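PDB 2Z0Q: Rho guanine nucleotide exchange factor 3 from Mus musculus, which acts as a guanine nucleotide exchange factor for the GTPases RhoA and RhoB, seen here as its DH-PH fragment. Local coordinates for residues V278-L286 and K334-K345. Numbering follows the deposited sequence.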
loop_
_atom_site.group_PDB
_atom_site.type_symbol
_atom_site.label_atom_id
_atom_site.label_comp_id
_atom_site.label_asym_id
_atom_site.label_seq_id
_atom_site.Cartn_x
_atom_site.Cartn_y
_atom_site.Cartn_z
ATOM N N VAL A 278 11.095 -14.136 16.418
ATOM C CA VAL A 278 11.885 -14.304 15.208
ATOM C C VAL A 278 13.211 -15.023 15.490
ATOM O O VAL A 278 13.667 -15.783 14.638
ATOM C CB VAL A 278 12.126 -12.924 14.502
ATOM C CG1 VAL A 278 13.224 -13.015 13.457
ATOM C CG2 VAL A 278 10.799 -12.485 13.792
ATOM N N LYS A 279 13.795 -14.831 16.678
ATOM C CA LYS A 279 15.069 -15.508 17.010
ATOM C C LYS A 279 14.897 -17.035 17.068
ATOM O O LYS A 279 15.881 -17.772 16.953
ATOM C CB LYS A 279 15.613 -15.053 18.372
ATOM C CG LYS A 279 14.711 -15.387 19.544
ATOM C CD LYS A 279 15.417 -15.235 20.909
ATOM C CE LYS A 279 14.518 -15.789 22.046
ATOM N NZ LYS A 279 15.252 -15.890 23.348
ATOM N N ASP A 280 13.661 -17.491 17.273
ATOM C CA ASP A 280 13.377 -18.931 17.359
ATOM C C ASP A 280 12.550 -19.443 16.174
ATOM O O ASP A 280 12.006 -20.543 16.223
ATOM C CB ASP A 280 12.595 -19.251 18.629
ATOM C CG ASP A 280 13.262 -18.717 19.889
ATOM O OD1 ASP A 280 14.476 -18.944 20.062
ATOM O OD2 ASP A 280 12.548 -18.083 20.702
ATOM N N LEU A 281 12.428 -18.655 15.120
ATOM C CA LEU A 281 11.590 -19.067 13.990
ATOM C C LEU A 281 12.427 -19.818 12.945
ATOM O O LEU A 281 13.352 -19.257 12.364
ATOM C CB LEU A 281 10.937 -17.813 13.384
ATOM C CG LEU A 281 9.879 -17.880 12.272
ATOM C CD1 LEU A 281 9.391 -16.466 11.920
ATOM C CD2 LEU A 281 10.510 -18.530 11.035
ATOM N N THR A 282 12.099 -21.084 12.706
ATOM C CA THR A 282 12.822 -21.873 11.700
ATOM C C THR A 282 11.974 -21.799 10.406
ATOM O O THR A 282 10.799 -22.164 10.403
ATOM C CB THR A 282 12.947 -23.338 12.148
ATOM O OG1 THR A 282 13.729 -23.416 13.359
ATOM C CG2 THR A 282 13.620 -24.164 11.048
ATOM N N LEU A 283 12.586 -21.307 9.334
ATOM C CA LEU A 283 11.919 -21.115 8.053
ATOM C C LEU A 283 12.448 -22.137 7.073
ATOM O O LEU A 283 13.664 -22.254 6.905
ATOM C CB LEU A 283 12.231 -19.703 7.506
ATOM C CG LEU A 283 11.766 -19.427 6.079
ATOM C CD1 LEU A 283 10.217 -19.401 6.003
ATOM C CD2 LEU A 283 12.309 -18.059 5.643
ATOM N N GLU A 284 11.560 -22.884 6.445
ATOM C CA GLU A 284 11.974 -23.890 5.456
ATOM C C GLU A 284 11.171 -23.712 4.182
ATOM O O GLU A 284 9.959 -23.596 4.214
ATOM C CB GLU A 284 11.774 -25.305 6.036
ATOM C CG GLU A 284 12.754 -25.538 7.190
ATOM C CD GLU A 284 12.468 -26.787 8.021
ATOM O OE1 GLU A 284 11.294 -27.159 8.151
ATOM O OE2 GLU A 284 13.449 -27.360 8.589
ATOM N N ASP A 285 11.848 -23.675 3.052
ATOM C CA ASP A 285 11.148 -23.506 1.786
ATOM C C ASP A 285 10.597 -24.853 1.391
ATOM O O ASP A 285 11.272 -25.870 1.599
ATOM C CB ASP A 285 12.159 -23.045 0.728
ATOM C CG ASP A 285 11.513 -22.622 -0.566
ATOM O OD1 ASP A 285 10.314 -22.863 -0.761
ATOM O OD2 ASP A 285 12.244 -22.031 -1.396
ATOM N N LEU A 286 9.385 -24.897 0.853
ATOM C CA LEU A 286 8.832 -26.162 0.377
ATOM C C LEU A 286 8.726 -26.096 -1.145
ATOM O O LEU A 286 8.235 -25.121 -1.676
ATOM C CB LEU A 286 7.441 -26.417 0.927
ATOM C CG LEU A 286 7.360 -26.825 2.398
ATOM C CD1 LEU A 286 8.112 -25.838 3.235
ATOM C CD2 LEU A 286 5.891 -26.827 2.845
ATOM N N LYS A 334 5.292 -15.373 -2.401
ATOM C CA LYS A 334 6.033 -16.357 -1.599
ATOM C C LYS A 334 7.467 -15.874 -1.389
ATOM O O LYS A 334 7.984 -15.884 -0.267
ATOM C CB LYS A 334 6.045 -17.738 -2.269
ATOM C CG LYS A 334 7.117 -18.667 -1.593
ATOM C CD LYS A 334 6.924 -20.136 -1.970
ATOM C CE LYS A 334 8.230 -20.934 -1.692
ATOM N NZ LYS A 334 7.997 -22.387 -1.962
ATOM N N GLN A 335 8.119 -15.404 -2.461
ATOM C CA GLN A 335 9.483 -14.899 -2.302
ATOM C C GLN A 335 9.540 -13.707 -1.335
ATOM O O GLN A 335 10.468 -13.620 -0.543
ATOM C CB GLN A 335 10.099 -14.502 -3.678
ATOM C CG GLN A 335 11.628 -14.267 -3.625
ATOM C CD GLN A 335 12.406 -15.525 -3.237
ATOM O OE1 GLN A 335 12.176 -16.597 -3.802
ATOM N NE2 GLN A 335 13.328 -15.393 -2.292
ATOM N N GLN A 336 8.552 -12.804 -1.412
ATOM C CA GLN A 336 8.482 -11.631 -0.529
ATOM C C GLN A 336 8.492 -12.077 0.932
ATOM O O GLN A 336 9.214 -11.540 1.756
ATOM C CB GLN A 336 7.199 -10.830 -0.807
ATOM C CG GLN A 336 7.046 -10.287 -2.253
ATOM C CD GLN A 336 5.753 -9.469 -2.438
ATOM O OE1 GLN A 336 4.627 -9.995 -2.309
ATOM N NE2 GLN A 336 5.912 -8.167 -2.736
ATOM N N TRP A 337 7.661 -13.070 1.245
ATOM C CA TRP A 337 7.620 -13.625 2.600
ATOM C C TRP A 337 8.956 -14.232 2.999
ATOM O O TRP A 337 9.457 -13.991 4.089
ATOM C CB TRP A 337 6.508 -14.673 2.715
ATOM C CG TRP A 337 5.187 -14.067 3.087
ATOM C CD1 TRP A 337 4.119 -13.828 2.268
ATOM C CD2 TRP A 337 4.814 -13.589 4.382
ATOM N NE1 TRP A 337 3.099 -13.228 2.988
ATOM C CE2 TRP A 337 3.504 -13.074 4.280
ATOM C CE3 TRP A 337 5.460 -13.549 5.618
ATOM C CZ2 TRP A 337 2.834 -12.520 5.379
ATOM C CZ3 TRP A 337 4.797 -12.998 6.707
ATOM C CH2 TRP A 337 3.493 -12.495 6.573
ATOM N N LEU A 338 9.529 -15.057 2.126
ATOM C CA LEU A 338 10.831 -15.635 2.444
ATOM C C LEU A 338 11.875 -14.524 2.685
ATOM O O LEU A 338 12.613 -14.554 3.676
ATOM C CB LEU A 338 11.296 -16.548 1.284
ATOM C CG LEU A 338 10.490 -17.807 0.985
ATOM C CD1 LEU A 338 11.252 -18.641 -0.080
ATOM C CD2 LEU A 338 10.330 -18.639 2.244
ATOM N N ASN A 339 11.924 -13.531 1.783
ATOM C CA ASN A 339 12.900 -12.434 1.933
ATOM C C ASN A 339 12.709 -11.690 3.263
ATOM O O ASN A 339 13.663 -11.492 4.006
ATOM C CB ASN A 339 12.783 -11.415 0.780
ATOM C CG ASN A 339 13.077 -12.010 -0.590
ATOM O OD1 ASN A 339 13.693 -13.074 -0.720
ATOM N ND2 ASN A 339 12.650 -11.298 -1.638
ATOM N N CYS A 340 11.465 -11.302 3.584
ATOM C CA CYS A 340 11.216 -10.567 4.832
ATOM C C CYS A 340 11.528 -11.336 6.100
ATOM O O CYS A 340 12.083 -10.794 7.035
ATOM C CB CYS A 340 9.774 -10.058 4.885
ATOM S SG CYS A 340 9.454 -8.771 3.676
ATOM N N ILE A 341 11.147 -12.609 6.154
ATOM C CA ILE A 341 11.457 -13.373 7.327
ATOM C C ILE A 341 12.990 -13.530 7.470
ATOM O O ILE A 341 13.548 -13.380 8.547
ATOM C CB ILE A 341 10.792 -14.765 7.265
ATOM C CG1 ILE A 341 9.263 -14.589 7.263
ATOM C CG2 ILE A 341 11.253 -15.633 8.483
ATOM C CD1 ILE A 341 8.512 -15.899 7.093
ATOM N N ARG A 342 13.670 -13.861 6.386
ATOM C CA ARG A 342 15.126 -14.004 6.476
ATOM C C ARG A 342 15.802 -12.682 6.886
ATOM O O ARG A 342 16.735 -12.687 7.684
ATOM C CB ARG A 342 15.701 -14.507 5.143
ATOM C CG ARG A 342 15.329 -15.957 4.854
ATOM C CD ARG A 342 15.596 -16.366 3.444
ATOM N NE ARG A 342 15.323 -17.787 3.245
ATOM C CZ ARG A 342 14.992 -18.325 2.083
ATOM N NH1 ARG A 342 14.881 -17.560 1.004
ATOM N NH2 ARG A 342 14.791 -19.631 1.993
ATOM N N GLN A 343 15.296 -11.567 6.368
ATOM C CA GLN A 343 15.862 -10.259 6.670
ATOM C C GLN A 343 15.652 -9.926 8.136
ATOM O O GLN A 343 16.569 -9.460 8.811
ATOM C CB GLN A 343 15.253 -9.193 5.751
ATOM C CG GLN A 343 15.787 -7.775 6.012
ATOM C CD GLN A 343 17.296 -7.664 5.714
ATOM O OE1 GLN A 343 17.729 -7.848 4.567
ATOM N NE2 GLN A 343 18.094 -7.387 6.748
ATOM N N ALA A 344 14.446 -10.200 8.656
ATOM C CA ALA A 344 14.202 -9.955 10.072
ATOM C C ALA A 344 15.111 -10.844 10.941
ATOM O O ALA A 344 15.629 -10.397 11.969
ATOM C CB ALA A 344 12.694 -10.193 10.413
ATOM N N LYS A 345 15.315 -12.105 10.556
ATOM C CA LYS A 345 16.186 -12.976 11.353
ATOM C C LYS A 345 17.594 -12.367 11.249
ATOM O O LYS A 345 18.402 -12.472 12.173
ATOM C CB LYS A 345 16.176 -14.432 10.831
ATOM C CG LYS A 345 14.903 -15.220 11.190
ATOM C CD LYS A 345 14.964 -16.688 10.727
ATOM C CE LYS A 345 15.986 -17.506 11.539
ATOM N NZ LYS A 345 15.668 -17.704 12.987
HETATM O O HOH W 1 17.341 -19.274 14.675
HETATM O O HOH W 2 15.326 -20.464 5.145
HETATM O O HOH W 3 14.730 -20.906 -0.396
#
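Arg342 crosses Leu283 at about a right angle, its CG and NE against Leu283 CD2; that methyl and the CB of Asp285 approach the guanidinium obliquely, while two waters sit in its plane at the edge. One links Arg342 NE to the backbone O of Leu283; the other lies 2.7 Å from Arg342 NH2 and donates to Asp285 OD2, so the two charged ends are joined through water rather than directly. The second carboxylate oxygen, Asp285 OD1, takes Lys334 NZ at 2.7 Å, nearly along its C-O axis, in a salt bridge. Lys334, extended beyond CG, also hydrogen-bonds through NZ to the O of Phe310. With an alanine in place of Lys334, Asp285 OD1 would probably lose its charged mate and the Phe310 carbonyl this donor. Between the polar ends, Leu283 CD1 packs 3.8 Å from Leu338 CD2, and Leu283 CD2 lies 3.9 Å from Ile341 CG2, a methyl that Leu281 CD2 also touches. At the helix's last turn Lys345 bends back at chi3 and chi4 (70° and 66°), bringing NZ to Leu281 O at 2.9 Å and to Val278 O at 3.2 Å, with a water bridging on to Lys279 O. Nearer the helix backbone, Val278 CG1 rests 3.6 Å from Lys345 CG. This is the C-terminal helix of the PH domain running roughly antiparallel to strand 282-285, their axes 150° apart. That strand pairs with strand 310-315, while Ile341 touches Leu250 of strand 245-251 and Trp337 reaches strand 232-240, so the helix closes one end of the PH β-sandwich.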